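Local coordinates for cell division control protein 11 (Saccharomyces cerevisiae, PDB 5AR1), which is a septin, a GTPase-family subunit of the cortical filaments that form the collar at the yeast mother-bud neck before cytokinesis, at residues Thr27-Ile32 and Gly138-Cys143; Val33-Ser38 and Leu146-Gly151; His117-Ile122 and Ile291-Tyr296; Tyr205-Asp210 and Thr227-Ala232. One frame throughout, in Å; residues are numbered along the deposited sequence.

Contact 1: residues Thr27-Ile32 and Gly138-Cys143; sequences TFTVMI and GRVHCC
T29, M31 and H141 account for about half of the surface buried here, and each meets the opposite segment differently. The carbonyl of T29 accepts the backbone N-H of H141, with T29 O to H141 N at 2.9 Å. The side chain of T29 crosses that of V140 at about a right angle, its CG2 meeting V140 CG2 at 3.8 Å, while T29 CB lies 3.4 Å from R139 O. H141 lays ND1 over one face of the F28 ring, 3.3 Å from F28 CD2 and displaced toward the rim. The two ring planes are inclined at 44°, so the pair is oblique. F28 has CG anti to the backbone N (chi1 -176°), which carries CZ to C142 CB. At M31 the pairing becomes regular, M31 N donating to C142 O over 2.8 Å. M31 CB packs on V140 CG1 at 3.6 Å, and its bent end places CE by C143 SG. M31 also reaches I111 and I115 of helix 109-125, whereas F28 faces L281 of helix 274-290. Parallel strands 28-34 and 142-147, with helices on both faces, are characteristic of the P-loop GTPase alpha/beta fold.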
loop_
_atom_site.group_PDB
_atom_site.type_symbol
_atom_site.label_atom_id
_atom_site.label_comp_id
_atom_site.label_asym_id
_atom_site.label_seq_id
_atom_site.Cartn_x
_atom_site.Cartn_y
_atom_site.Cartn_z
ATOM N N THR A 27 1.913 -16.512 6.929
ATOM C CA THR A 27 1.592 -16.044 5.577
ATOM C C THR A 27 1.154 -14.587 5.599
ATOM O O THR A 27 0.554 -14.141 6.578
ATOM C CB THR A 27 0.463 -16.889 4.954
ATOM O OG1 THR A 27 -0.676 -16.880 5.821
ATOM C CG2 THR A 27 0.895 -18.319 4.624
ATOM N N PHE A 28 1.416 -13.862 4.503
ATOM C CA PHE A 28 1.020 -12.467 4.347
ATOM C C PHE A 28 0.597 -12.174 2.914
ATOM O O PHE A 28 1.296 -12.561 1.979
ATOM C CB PHE A 28 2.144 -11.521 4.785
ATOM C CG PHE A 28 1.735 -10.072 4.741
ATOM C CD1 PHE A 28 1.890 -9.319 3.577
ATOM C CD2 PHE A 28 1.190 -9.453 5.859
ATOM C CE1 PHE A 28 1.489 -7.973 3.528
ATOM C CE2 PHE A 28 0.813 -8.097 5.816
ATOM C CZ PHE A 28 0.959 -7.369 4.648
ATOM N N THR A 29 -0.523 -11.444 2.748
ATOM C CA THR A 29 -1.066 -11.075 1.440
ATOM C C THR A 29 -0.912 -9.577 1.160
ATOM O O THR A 29 -1.466 -8.741 1.881
ATOM C CB THR A 29 -2.520 -11.564 1.268
ATOM O OG1 THR A 29 -2.679 -12.890 1.797
ATOM C CG2 THR A 29 -2.974 -11.524 -0.182
ATOM N N VAL A 30 -0.161 -9.254 0.099
ATOM C CA VAL A 30 0.071 -7.886 -0.362
ATOM C C VAL A 30 -0.282 -7.780 -1.858
ATOM O O VAL A 30 0.186 -8.590 -2.655
ATOM C CB VAL A 30 1.481 -7.336 0.010
ATOM C CG1 VAL A 30 2.610 -8.149 -0.620
ATOM C CG2 VAL A 30 1.612 -5.858 -0.326
ATOM N N MET A 31 -1.143 -6.817 -2.220
ATOM C CA MET A 31 -1.601 -6.638 -3.592
ATOM C C MET A 31 -1.075 -5.373 -4.229
ATOM O O MET A 31 -1.085 -4.323 -3.594
ATOM C CB MET A 31 -3.126 -6.655 -3.628
ATOM C CG MET A 31 -3.733 -6.692 -5.013
ATOM S SD MET A 31 -5.531 -6.660 -4.886
ATOM C CE MET A 31 -5.737 -5.132 -3.894
ATOM N N ILE A 32 -0.640 -5.475 -5.494
ATOM C CA ILE A 32 -0.136 -4.353 -6.283
ATOM C C ILE A 32 -1.235 -3.930 -7.254
ATOM O O ILE A 32 -1.730 -4.741 -8.040
ATOM C CB ILE A 32 1.204 -4.671 -6.999
ATOM C CG1 ILE A 32 2.261 -5.229 -6.018
ATOM C CG2 ILE A 32 1.721 -3.437 -7.726
ATOM C CD1 ILE A 32 3.371 -6.072 -6.655
ATOM N N GLY A 138 -7.162 -15.766 3.348
ATOM C CA GLY A 138 -6.731 -15.325 2.025
ATOM C C GLY A 138 -6.835 -13.827 1.733
ATOM O O GLY A 138 -6.393 -13.372 0.666
ATOM N N ARG A 139 -7.415 -13.038 2.679
ATOM C CA ARG A 139 -7.652 -11.597 2.521
ATOM C C ARG A 139 -6.373 -10.778 2.442
ATOM O O ARG A 139 -5.364 -11.147 3.037
ATOM C CB ARG A 139 -8.629 -11.007 3.564
ATOM C CG ARG A 139 -8.914 -11.846 4.792
ATOM C CD ARG A 139 -8.454 -11.126 6.035
ATOM N NE ARG A 139 -8.627 -11.949 7.231
ATOM C CZ ARG A 139 -9.721 -11.953 7.985
ATOM N NH1 ARG A 139 -10.753 -11.175 7.672
ATOM N NH2 ARG A 139 -9.795 -12.738 9.054
ATOM N N VAL A 140 -6.438 -9.685 1.648
ATOM C CA VAL A 140 -5.362 -8.751 1.331
ATOM C C VAL A 140 -5.135 -7.750 2.476
ATOM O O VAL A 140 -6.022 -6.942 2.790
ATOM C CB VAL A 140 -5.590 -8.037 -0.036
ATOM C CG1 VAL A 140 -4.495 -7.003 -0.306
ATOM C CG2 VAL A 140 -5.656 -9.036 -1.182
ATOM N N HIS A 141 -3.922 -7.777 3.053
ATOM C CA HIS A 141 -3.552 -6.919 4.168
ATOM C C HIS A 141 -3.005 -5.593 3.753
ATOM O O HIS A 141 -2.972 -4.681 4.584
ATOM C CB HIS A 141 -2.542 -7.603 5.086
ATOM C CG HIS A 141 -2.798 -9.055 5.329
ATOM N ND1 HIS A 141 -1.917 -10.021 4.895
ATOM C CD2 HIS A 141 -3.831 -9.653 5.962
ATOM C CE1 HIS A 141 -2.433 -11.171 5.283
ATOM N NE2 HIS A 141 -3.590 -10.999 5.922
ATOM N N CYS A 142 -2.514 -5.477 2.498
ATOM C CA CYS A 142 -1.900 -4.234 2.018
ATOM C C CYS A 142 -2.034 -4.005 0.525
ATOM O O CYS A 142 -1.734 -4.881 -0.281
ATOM C CB CYS A 142 -0.440 -4.151 2.452
ATOM S SG CYS A 142 0.416 -2.663 1.880
ATOM N N CYS A 143 -2.396 -2.786 0.166
ATOM C CA CYS A 143 -2.483 -2.377 -1.218
ATOM C C CYS A 143 -1.396 -1.351 -1.568
ATOM O O CYS A 143 -1.234 -0.313 -0.904
ATOM C CB CYS A 143 -3.870 -1.861 -1.552
ATOM S SG CYS A 143 -4.118 -1.555 -3.314
#

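Contact 2: residues Val33-Ser38 and Leu146-Gly151; sequences VGQSGS and LINPTG
A chi1 of -65° swings the N148 amide away from its own carbonyl carbon and directs it at the turn Q35-S38; S38 has the same first torsion, and its OG comes to meet the amide. The two ends of the amide have different neighbours. N148 ND2 lies 3.5 Å from both Q35 CB and G37 CA, so its nitrogen lies against the Q35 side chain and the G37 backbone. N148 OD1 faces S38 OG at 3.5 Å. The Q35 side chain extends beyond CG and crosses that of N148 at about a right angle, the two amide planes 38° apart. Before the turn, strand pairing is still present: L146 N donates to V33 O at 2.8 Å. At G34 a CB would run into L146 CB and into the preceding carbonyl, which fits the absence of a side chain there. Q35 OE1 takes the N-H of S101. G34 to S38 lie in the G1 motif, or P-loop, and probably bind GTP, as in related GTPases. The chemistry is that of neighbouring polar groups meeting at one hydroxyl: S176 OG bonds N148 OD1 and only weakly S38 OG, a polar link between the P-loop and the end of strand 142-147.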
loop_
_atom_site.group_PDB
_atom_site.type_symbol
_atom_site.label_atom_id
_atom_site.label_comp_id
_atom_site.label_asym_id
_atom_site.label_seq_id
_atom_site.Cartn_x
_atom_site.Cartn_y
_atom_site.Cartn_z
ATOM N N VAL A 33 -1.633 -2.662 -7.167
ATOM C CA VAL A 33 -2.695 -2.067 -7.982
ATOM C C VAL A 33 -2.157 -0.749 -8.568
ATOM O O VAL A 33 -1.410 -0.044 -7.892
ATOM C CB VAL A 33 -3.963 -1.867 -7.104
ATOM C CG1 VAL A 33 -4.983 -0.961 -7.766
ATOM C CG2 VAL A 33 -4.600 -3.200 -6.749
ATOM N N GLY A 34 -2.512 -0.447 -9.818
ATOM C CA GLY A 34 -2.071 0.778 -10.479
ATOM C C GLY A 34 -1.954 0.671 -11.983
ATOM O O GLY A 34 -1.721 -0.422 -12.517
ATOM N N GLN A 35 -2.079 1.841 -12.654
ATOM C CA GLN A 35 -2.051 2.056 -14.111
ATOM C C GLN A 35 -0.857 1.450 -14.846
ATOM O O GLN A 35 0.201 1.227 -14.249
ATOM C CB GLN A 35 -2.129 3.555 -14.442
ATOM C CG GLN A 35 -3.534 4.128 -14.463
ATOM C CD GLN A 35 -3.560 5.424 -15.232
ATOM O OE1 GLN A 35 -3.814 5.443 -16.439
ATOM N NE2 GLN A 35 -3.268 6.534 -14.562
ATOM N N SER A 36 -1.035 1.216 -16.162
ATOM C CA SER A 36 -0.005 0.668 -17.042
ATOM C C SER A 36 1.136 1.683 -17.248
ATOM O O SER A 36 2.305 1.301 -17.157
ATOM C CB SER A 36 -0.621 0.255 -18.376
ATOM O OG SER A 36 0.251 -0.584 -19.115
ATOM N N GLY A 37 0.759 2.951 -17.479
ATOM C CA GLY A 37 1.608 4.122 -17.720
ATOM C C GLY A 37 3.108 3.919 -17.783
ATOM O O GLY A 37 3.690 3.833 -18.868
ATOM N N SER A 38 3.740 3.858 -16.604
ATOM C CA SER A 38 5.175 3.637 -16.443
ATOM C C SER A 38 5.449 2.141 -16.682
ATOM O O SER A 38 5.791 1.753 -17.804
ATOM C CB SER A 38 5.627 4.071 -15.048
ATOM O OG SER A 38 5.388 5.452 -14.826
ATOM N N LEU A 146 0.209 2.124 -7.204
ATOM C CA LEU A 146 1.263 2.721 -8.032
ATOM C C LEU A 146 0.778 3.987 -8.712
ATOM O O LEU A 146 -0.106 3.927 -9.573
ATOM C CB LEU A 146 1.788 1.719 -9.081
ATOM C CG LEU A 146 2.844 0.708 -8.636
ATOM C CD1 LEU A 146 2.817 -0.499 -9.522
ATOM C CD2 LEU A 146 4.236 1.295 -8.719
ATOM N N ILE A 147 1.354 5.131 -8.339
ATOM C CA ILE A 147 0.972 6.408 -8.934
ATOM C C ILE A 147 1.999 6.828 -9.960
ATOM O O ILE A 147 3.194 6.854 -9.661
ATOM C CB ILE A 147 0.687 7.521 -7.893
ATOM C CG1 ILE A 147 -0.277 7.033 -6.800
ATOM C CG2 ILE A 147 0.127 8.765 -8.574
ATOM C CD1 ILE A 147 -0.142 7.739 -5.485
ATOM N N ASN A 148 1.531 7.130 -11.184
ATOM C CA ASN A 148 2.380 7.616 -12.266
ATOM C C ASN A 148 2.710 9.087 -11.949
ATOM O O ASN A 148 1.796 9.854 -11.628
ATOM C CB ASN A 148 1.681 7.472 -13.621
ATOM C CG ASN A 148 1.418 6.044 -14.055
ATOM O OD1 ASN A 148 2.080 5.087 -13.627
ATOM N ND2 ASN A 148 0.457 5.875 -14.961
ATOM N N PRO A 149 3.997 9.493 -11.947
ATOM C CA PRO A 149 4.315 10.880 -11.575
ATOM C C PRO A 149 4.126 11.934 -12.686
ATOM O O PRO A 149 3.410 11.713 -13.675
ATOM C CB PRO A 149 5.765 10.786 -11.094
ATOM C CG PRO A 149 6.339 9.648 -11.855
ATOM C CD PRO A 149 5.218 8.724 -12.262
ATOM N N THR A 150 4.773 13.110 -12.471
ATOM C CA THR A 150 4.796 14.333 -13.281
ATOM C C THR A 150 3.422 15.004 -13.277
ATOM O O THR A 150 3.312 16.124 -12.764
ATOM C CB THR A 150 5.390 14.105 -14.683
ATOM N N GLY A 151 2.409 14.292 -13.808
ATOM C CA GLY A 151 1.018 14.717 -13.947
ATOM C C GLY A 151 0.397 15.255 -12.678
ATOM O O GLY A 151 -0.248 14.502 -11.948
#

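Contact 3: residues His117-Ile122 and Ile291-Tyr296; sequences HQYDEI and ILYERY
Y119 and Y293 form the tight part of the contact, two buried tyrosines that slide past each other in opposite directions. Y119 CD1 lies 3.6 Å from Y293 CD1, and Y293 CB sits in the plane of the Y119 ring at its edge. The Y119 side chain leaves its helix pointing away from the carbonyl carbon (chi1 -74°), and the ring extends far enough for OH to come near L292 CB. I122, itself partly exposed, closes the other end of Y293, with I122 CG1 3.6 Å from Y293 CZ and I122 CG2 3.7 Å from Y293 CE1. The segments belong to helices 109-125 and 292-300; the axes of 117-122 and 292-296 approach to 10.8 Å and cross at -78°. This nearly perpendicular packing joins the C-terminal helix of the modelled septin G domain to a helix flanking its central sheet. R139, in the loop before strand 142-147, makes a cation-pi contact with Y293 and also touches I122. In contrast to the buried tyrosine pair, D120 and Y296 are partly exposed, and here packing gives way to a polar contact. Y296 CD2 still rests on Y119 CB at 3.6 Å, the two rings oblique. Beyond it, Y296 OH donates to D120 OD1 over 2.7 Å, meeting that oxygen from above the carboxylate plane, 45° out of it.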
loop_
_atom_site.group_PDB
_atom_site.type_symbol
_atom_site.label_atom_id
_atom_site.label_comp_id
_atom_site.label_asym_id
_atom_site.label_seq_id
_atom_site.Cartn_x
_atom_site.Cartn_y
_atom_site.Cartn_z
ATOM N N HIS A 117 -14.695 -10.368 -1.695
ATOM C CA HIS A 117 -14.915 -11.818 -1.744
ATOM C C HIS A 117 -14.027 -12.565 -0.758
ATOM O O HIS A 117 -14.457 -13.578 -0.194
ATOM C CB HIS A 117 -14.806 -12.380 -3.187
ATOM C CG HIS A 117 -14.726 -13.870 -3.251
ATOM N ND1 HIS A 117 -15.830 -14.661 -2.982
ATOM C CD2 HIS A 117 -13.662 -14.668 -3.501
ATOM C CE1 HIS A 117 -15.415 -15.912 -3.111
ATOM N NE2 HIS A 117 -14.114 -15.965 -3.411
ATOM N N GLN A 118 -12.813 -12.061 -0.538
ATOM C CA GLN A 118 -11.907 -12.674 0.417
ATOM C C GLN A 118 -12.465 -12.486 1.826
ATOM O O GLN A 118 -12.446 -13.428 2.624
ATOM C CB GLN A 118 -10.510 -12.064 0.281
ATOM C CG GLN A 118 -9.776 -12.499 -0.987
ATOM C CD GLN A 118 -9.611 -13.991 -1.086
ATOM O OE1 GLN A 118 -9.312 -14.686 -0.105
ATOM N NE2 GLN A 118 -9.815 -14.510 -2.278
ATOM N N TYR A 119 -13.020 -11.277 2.091
ATOM C CA TYR A 119 -13.665 -10.902 3.348
ATOM C C TYR A 119 -15.000 -11.629 3.460
ATOM O O TYR A 119 -15.470 -11.852 4.572
ATOM C CB TYR A 119 -13.889 -9.383 3.450
ATOM C CG TYR A 119 -12.660 -8.541 3.719
ATOM C CD1 TYR A 119 -12.198 -8.339 5.016
ATOM C CD2 TYR A 119 -12.023 -7.854 2.691
ATOM C CE1 TYR A 119 -11.096 -7.522 5.272
ATOM C CE2 TYR A 119 -10.911 -7.051 2.932
ATOM C CZ TYR A 119 -10.460 -6.877 4.226
ATOM O OH TYR A 119 -9.368 -6.084 4.459
ATOM N N ASP A 120 -15.612 -11.998 2.317
ATOM C CA ASP A 120 -16.874 -12.752 2.286
ATOM C C ASP A 120 -16.676 -14.205 2.717
ATOM O O ASP A 120 -17.473 -14.699 3.512
ATOM C CB ASP A 120 -17.557 -12.683 0.903
ATOM C CG ASP A 120 -18.397 -11.436 0.655
ATOM O OD1 ASP A 120 -19.058 -10.959 1.613
ATOM O OD2 ASP A 120 -18.419 -10.952 -0.501
ATOM N N GLU A 121 -15.602 -14.871 2.224
ATOM C CA GLU A 121 -15.309 -16.268 2.549
ATOM C C GLU A 121 -14.813 -16.482 4.003
ATOM O O GLU A 121 -14.903 -17.611 4.494
ATOM C CB GLU A 121 -14.387 -16.959 1.516
ATOM C CG GLU A 121 -13.015 -16.355 1.266
ATOM C CD GLU A 121 -12.130 -17.127 0.296
ATOM O OE1 GLU A 121 -12.669 -17.762 -0.641
ATOM O OE2 GLU A 121 -10.889 -17.075 0.464
ATOM N N ILE A 122 -14.345 -15.428 4.706
ATOM C CA ILE A 122 -13.968 -15.564 6.126
ATOM C C ILE A 122 -15.271 -15.537 6.927
ATOM O O ILE A 122 -15.581 -16.506 7.622
ATOM C CB ILE A 122 -12.869 -14.564 6.650
ATOM C CG1 ILE A 122 -12.985 -14.262 8.165
ATOM C CG2 ILE A 122 -12.846 -13.291 5.873
ATOM C CD1 ILE A 122 -12.213 -15.176 9.072
ATOM N N ILE A 291 -9.909 -4.142 12.595
ATOM C CA ILE A 291 -10.834 -3.027 12.306
ATOM C C ILE A 291 -11.439 -3.046 10.870
ATOM O O ILE A 291 -12.654 -2.855 10.731
ATOM C CB ILE A 291 -10.181 -1.654 12.656
ATOM C CG1 ILE A 291 -10.925 -0.452 12.017
ATOM C CG2 ILE A 291 -8.693 -1.628 12.334
ATOM C CD1 ILE A 291 -10.598 0.937 12.631
ATOM N N LEU A 292 -10.610 -3.250 9.828
ATOM C CA LEU A 292 -11.027 -3.252 8.410
ATOM C C LEU A 292 -12.038 -4.356 7.991
ATOM O O LEU A 292 -12.815 -4.147 7.053
ATOM C CB LEU A 292 -9.783 -3.321 7.527
ATOM C CG LEU A 292 -9.525 -2.188 6.575
ATOM C CD1 LEU A 292 -9.839 -0.876 7.196
ATOM C CD2 LEU A 292 -8.112 -2.247 6.067
ATOM N N TYR A 293 -11.980 -5.531 8.654
ATOM C CA TYR A 293 -12.882 -6.656 8.434
ATOM C C TYR A 293 -14.074 -6.458 9.356
ATOM O O TYR A 293 -15.192 -6.846 9.017
ATOM C CB TYR A 293 -12.174 -7.998 8.714
ATOM C CG TYR A 293 -13.098 -9.184 8.936
ATOM C CD1 TYR A 293 -13.786 -9.769 7.876
ATOM C CD2 TYR A 293 -13.260 -9.737 10.203
ATOM C CE1 TYR A 293 -14.630 -10.863 8.075
ATOM C CE2 TYR A 293 -14.098 -10.831 10.413
ATOM C CZ TYR A 293 -14.785 -11.390 9.347
ATOM O OH TYR A 293 -15.597 -12.482 9.561
ATOM N N GLU A 294 -13.831 -5.834 10.516
ATOM C CA GLU A 294 -14.848 -5.539 11.519
ATOM C C GLU A 294 -15.930 -4.585 10.984
ATOM O O GLU A 294 -17.109 -4.765 11.280
ATOM C CB GLU A 294 -14.170 -4.992 12.787
ATOM C CG GLU A 294 -14.498 -5.769 14.054
ATOM C CD GLU A 294 -14.711 -7.268 13.920
ATOM O OE1 GLU A 294 -13.733 -7.994 13.625
ATOM O OE2 GLU A 294 -15.863 -7.716 14.115
ATOM N N ARG A 295 -15.515 -3.594 10.168
ATOM C CA ARG A 295 -16.384 -2.604 9.532
ATOM C C ARG A 295 -17.208 -3.274 8.440
ATOM O O ARG A 295 -18.371 -2.916 8.247
ATOM C CB ARG A 295 -15.542 -1.460 8.934
ATOM C CG ARG A 295 -16.355 -0.209 8.604
ATOM C CD ARG A 295 -15.527 0.901 7.988
ATOM N NE ARG A 295 -14.505 1.402 8.912
ATOM C CZ ARG A 295 -13.200 1.413 8.656
ATOM N NH1 ARG A 295 -12.741 0.980 7.488
ATOM N NH2 ARG A 295 -12.346 1.876 9.559
ATOM N N TYR A 296 -16.595 -4.234 7.716
ATOM C CA TYR A 296 -17.252 -4.978 6.641
ATOM C C TYR A 296 -18.242 -5.996 7.203
ATOM O O TYR A 296 -19.276 -6.234 6.584
ATOM C CB TYR A 296 -16.221 -5.651 5.713
ATOM C CG TYR A 296 -16.833 -6.368 4.525
ATOM C CD1 TYR A 296 -17.340 -5.658 3.442
ATOM C CD2 TYR A 296 -16.893 -7.756 4.482
ATOM C CE1 TYR A 296 -17.893 -6.312 2.343
ATOM C CE2 TYR A 296 -17.433 -8.423 3.382
ATOM C CZ TYR A 296 -17.929 -7.696 2.313
ATOM O OH TYR A 296 -18.485 -8.347 1.236
#

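Contact 4: residues Tyr205-Asp210 and Thr227-Ala232; sequences YNFPFD and TLLPFA
L229 and F231 face F207 across a small apolar junction in the septin G domain, where the loop after helix 183-199 meets the exit of helix 218-228. L229 comes first along the chain after the helix. Its CD2 sits in the plane of the F207 ring, at the edge, 3.6 Å from F207 CE2, and its side chain runs obliquely to that ring. The same methyl, L229 CD2, approaches N206 OD1 at 4.0 Å. The peptide bond to P230 is cis; P230 itself packs on K190, I193 and M194 of helix 183-199. F231 then returns toward F207, and the two rings come from opposite directions. They meet at their edges with planes 56° apart and centroids 5.8 Å apart, neither over the face of the other. L229 CD1 sits 3.4 Å above the centre of the F231 ring, so one leucine touches both phenylalanines through separate methyls. F231 also packs on I172 and V174 of strand 171-175, and F207 meets H280 edge-to-face, which links the junction to the central sheet and helix 274-290. Between the two phenylalanine rings the nearest atoms are F207 CZ and F231 CZ, 3.4 Å apart.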
loop_
_atom_site.group_PDB
_atom_site.type_symbol
_atom_site.label_atom_id
_atom_site.label_comp_id
_atom_site.label_asym_id
_atom_site.label_seq_id
_atom_site.Cartn_x
_atom_site.Cartn_y
_atom_site.Cartn_z
ATOM N N TYR A 205 -3.368 4.117 4.552
ATOM C CA TYR A 205 -2.814 3.553 5.800
ATOM C C TYR A 205 -1.726 4.492 6.182
ATOM O O TYR A 205 -0.722 4.573 5.468
ATOM C CB TYR A 205 -2.222 2.147 5.603
ATOM C CG TYR A 205 -1.719 1.488 6.874
ATOM C CD1 TYR A 205 -2.579 0.774 7.699
ATOM C CD2 TYR A 205 -0.378 1.565 7.245
ATOM C CE1 TYR A 205 -2.125 0.146 8.855
ATOM C CE2 TYR A 205 0.091 0.943 8.405
ATOM C CZ TYR A 205 -0.785 0.214 9.196
ATOM O OH TYR A 205 -0.357 -0.404 10.348
ATOM N N ASN A 206 -1.933 5.262 7.247
ATOM C CA ASN A 206 -0.928 6.251 7.610
ATOM C C ASN A 206 -0.080 5.849 8.838
ATOM O O ASN A 206 0.241 6.680 9.685
ATOM C CB ASN A 206 -1.584 7.608 7.771
ATOM C CG ASN A 206 -0.585 8.706 7.859
ATOM O OD1 ASN A 206 0.437 8.698 7.162
ATOM N ND2 ASN A 206 -0.807 9.603 8.802
ATOM N N PHE A 207 0.314 4.575 8.907
ATOM C CA PHE A 207 1.149 4.026 9.973
ATOM C C PHE A 207 0.589 4.324 11.398
ATOM O O PHE A 207 1.287 4.921 12.235
ATOM C CB PHE A 207 2.611 4.476 9.780
ATOM C CG PHE A 207 3.145 3.967 8.465
ATOM C CD1 PHE A 207 3.595 2.658 8.341
ATOM C CD2 PHE A 207 3.092 4.754 7.325
ATOM C CE1 PHE A 207 4.021 2.163 7.111
ATOM C CE2 PHE A 207 3.526 4.259 6.096
ATOM C CZ PHE A 207 3.999 2.973 6.000
ATOM N N PRO A 208 -0.686 3.913 11.664
ATOM C CA PRO A 208 -1.274 4.114 13.003
ATOM C C PRO A 208 -0.491 3.332 14.044
ATOM O O PRO A 208 -0.076 2.205 13.767
ATOM C CB PRO A 208 -2.681 3.522 12.863
ATOM C CG PRO A 208 -2.938 3.442 11.399
ATOM C CD PRO A 208 -1.617 3.182 10.787
ATOM N N PHE A 209 -0.266 3.923 15.220
ATOM C CA PHE A 209 0.556 3.302 16.262
ATOM C C PHE A 209 -0.162 3.168 17.603
ATOM O O PHE A 209 -1.072 3.954 17.896
ATOM C CB PHE A 209 1.875 4.081 16.419
ATOM C CG PHE A 209 1.706 5.471 16.994
ATOM C CD1 PHE A 209 1.370 6.544 16.181
ATOM C CD2 PHE A 209 1.859 5.698 18.358
ATOM C CE1 PHE A 209 1.178 7.816 16.720
ATOM C CE2 PHE A 209 1.670 6.973 18.892
ATOM C CZ PHE A 209 1.338 8.025 18.068
ATOM N N ASP A 210 0.274 2.182 18.432
ATOM C CA ASP A 210 -0.314 1.949 19.746
ATOM C C ASP A 210 0.238 2.984 20.690
ATOM O O ASP A 210 1.372 2.857 21.137
ATOM C CB ASP A 210 -0.036 0.526 20.234
ATOM N N THR A 227 6.887 10.330 6.641
ATOM C CA THR A 227 7.574 11.370 5.898
ATOM C C THR A 227 7.966 10.913 4.495
ATOM O O THR A 227 7.962 11.724 3.565
ATOM C CB THR A 227 8.759 11.780 6.760
ATOM O OG1 THR A 227 8.349 12.875 7.545
ATOM C CG2 THR A 227 10.035 12.046 5.994
ATOM N N LEU A 228 8.312 9.623 4.350
ATOM C CA LEU A 228 8.760 9.036 3.089
ATOM C C LEU A 228 7.631 8.853 2.076
ATOM O O LEU A 228 7.884 8.747 0.871
ATOM C CB LEU A 228 9.522 7.725 3.353
ATOM C CG LEU A 228 10.718 7.825 4.324
ATOM C CD1 LEU A 228 11.239 6.453 4.699
ATOM C CD2 LEU A 228 11.824 8.673 3.758
ATOM N N LEU A 229 6.385 8.868 2.570
ATOM C CA LEU A 229 5.152 8.732 1.794
ATOM C C LEU A 229 4.934 9.899 0.843
ATOM O O LEU A 229 5.117 11.055 1.274
ATOM C CB LEU A 229 3.956 8.656 2.756
ATOM C CG LEU A 229 3.117 7.407 2.793
ATOM C CD1 LEU A 229 3.868 6.177 2.310
ATOM C CD2 LEU A 229 2.579 7.203 4.171
ATOM N N PRO A 230 4.468 9.643 -0.416
ATOM C CA PRO A 230 4.246 8.341 -1.072
ATOM C C PRO A 230 5.585 7.670 -1.373
ATOM O O PRO A 230 6.476 8.316 -1.925
ATOM C CB PRO A 230 3.509 8.715 -2.375
ATOM C CG PRO A 230 3.130 10.142 -2.236
ATOM C CD PRO A 230 4.191 10.734 -1.365
ATOM N N PHE A 231 5.750 6.391 -0.979
ATOM C CA PHE A 231 7.008 5.676 -1.169
ATOM C C PHE A 231 7.518 5.647 -2.609
ATOM O O PHE A 231 6.827 5.158 -3.484
ATOM C CB PHE A 231 6.919 4.250 -0.605
ATOM C CG PHE A 231 6.704 4.137 0.888
ATOM C CD1 PHE A 231 7.337 5.011 1.770
ATOM C CD2 PHE A 231 5.935 3.102 1.420
ATOM C CE1 PHE A 231 7.156 4.888 3.147
ATOM C CE2 PHE A 231 5.753 2.979 2.802
ATOM C CZ PHE A 231 6.361 3.876 3.654
ATOM N N ALA A 232 8.714 6.190 -2.854
ATOM C CA ALA A 232 9.350 6.119 -4.169
ATOM C C ALA A 232 10.349 4.984 -3.988
ATOM O O ALA A 232 11.523 5.212 -3.676
ATOM C CB ALA A 232 10.054 7.427 -4.490
#

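How the contacts relate
Contacts 1 and 2 are successive parts of one strand pair, 28-34 with 142-147, with centres about 20 Å apart; I32 CG2 touches L146 CD1, joining the sheet contact to the probable nucleotide-binding turn. Contact 3 adjoins contact 1 (centres about 13 Å apart) through R139, and its centre lies about 28 Å from that of contact 2. The centres of contacts 4 and 1 are about 17 Å apart, on opposite sides of the chain's centre. Along the chain the segments of contacts 1, 2 and 3 alternate, whereas contact 4 is nested in the span closed by contact 3. Residues distant in sequence thus assemble one G domain around a shared sheet.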